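Local coordinates for hypothetical protein Atu0240 (Agrobacterium tumefaciens str. C58, PDB 2GAX) that is of unknown function but belongs to the DUF2000 family of the PTH2 clan, so is probably related to peptidyl-tRNA hydrolase 2, at residues S28-V31 with A32-G35. Sequence-based numbering, arbitrary orientation.
Sequences SGIV and AQTG
The C-terminal turn of helix 16-33 shows how an alpha-helix stops: the i+4 to i backbone ladder runs on to its last rungs, and a water bridges the carbonyl of I30 to two side chains beside it. A32 N donates to S28 O at 3.0 Å and Q33 N to G29 O at 3.0 Å, both straighter than the rung that follows. That next rung, T34 N to I30 O, is more bent, with an N-H...O angle of 142°, and the same N-H makes a weak second bond to V31 O. This fork falls where the chain turns away, for T34 is the first residue to leave helical geometry.

I30 O is gripped twice, by T34 N and by a water that donates to it at 2.9 Å. That water also donates to OE1 of Q33 at 2.8 Å and accepts from OG1 of T34 at 2.7 Å, tying two side chains to the last turn. Q33 reaches it because CG stands anti to its backbone N (chi1 -178°) and the chain continues extended, so that it crosses the I30 side chain at an angle, OE1 of Q33 lying 4.1 Å from CD1 of I30. The amide is anchored through its nitrogen too, NE2 donating to T81 O, which should help fix its rotation. In T34 the hydroxyl sits beside the backbone N, turned to the water.

Toward the rest of the fold, I30 packs on A116 and T34 on R118 of strand 112-120, while V31 meets I37 and I38 of the following loop. Here a forked N-H and a water-bridged carbonyl close the helix, as is common at helix C-termini, at the end of the helix that follows the first strand of this mixed alpha/beta fold.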
loop_
_atom_site.group_PDB
_atom_site.type_symbol
_atom_site.label_atom_id
_atom_site.label_comp_id
_atom_site.label_asym_id
_atom_site.label_seq_id
_atom_site.Cartn_x
_atom_site.Cartn_y
_atom_site.Cartn_z
ATOM N N SER A 28 4.038 -3.007 5.258
ATOM C CA SER A 28 5.404 -3.204 5.783
ATOM C C SER A 28 6.343 -2.154 5.182
ATOM O O SER A 28 7.243 -1.621 5.871
ATOM C CB SER A 28 5.891 -4.647 5.551
ATOM O OG SER A 28 6.228 -4.911 4.206
ATOM N N GLY A 29 6.127 -1.854 3.898
ATOM C CA GLY A 29 6.884 -0.785 3.201
ATOM C C GLY A 29 6.573 0.601 3.744
ATOM O O GLY A 29 7.469 1.456 3.875
ATOM N N ILE A 30 5.300 0.842 4.038
ATOM C CA ILE A 30 4.879 2.126 4.609
ATOM C C ILE A 30 5.558 2.389 5.956
ATOM O O ILE A 30 6.055 3.483 6.201
ATOM C CB ILE A 30 3.332 2.213 4.690
ATOM C CG1 ILE A 30 2.745 2.183 3.279
ATOM C CG2 ILE A 30 2.831 3.421 5.546
ATOM C CD1 ILE A 30 2.949 3.451 2.441
ATOM N N VAL A 31 5.614 1.370 6.809
ATOM C CA VAL A 31 6.277 1.508 8.111
ATOM C C VAL A 31 7.792 1.692 7.956
ATOM O O VAL A 31 8.390 2.579 8.615
ATOM C CB VAL A 31 5.908 0.346 9.055
ATOM C CG1 VAL A 31 6.628 0.480 10.370
ATOM C CG2 VAL A 31 4.401 0.345 9.293
ATOM N N ALA A 32 8.402 0.906 7.060
ATOM C CA ALA A 32 9.842 1.015 6.785
ATOM C C ALA A 32 10.197 2.445 6.362
ATOM O O ALA A 32 11.197 2.991 6.822
ATOM C CB ALA A 32 10.269 0.024 5.692
ATOM N N GLN A 33 9.347 3.037 5.522
ATOM C CA GLN A 33 9.522 4.396 4.996
ATOM C C GLN A 33 9.335 5.494 6.060
ATOM O O GLN A 33 10.016 6.529 6.016
ATOM C CB GLN A 33 8.523 4.621 3.854
ATOM C CG GLN A 33 8.602 5.972 3.161
ATOM C CD GLN A 33 7.538 6.112 2.090
ATOM O OE1 GLN A 33 6.425 5.598 2.233
ATOM N NE2 GLN A 33 7.880 6.794 1.003
ATOM N N THR A 34 8.390 5.283 6.979
ATOM C CA THR A 34 8.063 6.293 8.003
ATOM C C THR A 34 7.850 5.627 9.362
ATOM O O THR A 34 6.712 5.403 9.787
ATOM C CB THR A 34 6.821 7.131 7.615
ATOM O OG1 THR A 34 6.964 7.627 6.283
ATOM C CG2 THR A 34 6.636 8.324 8.559
ATOM N N GLY A 35 8.954 5.305 10.033
ATOM C CA GLY A 35 8.909 4.646 11.340
ATOM C C GLY A 35 8.206 5.483 12.394
ATOM O O GLY A 35 7.742 4.963 13.393
HETATM O O HOH W 1 5.478 5.966 4.798
#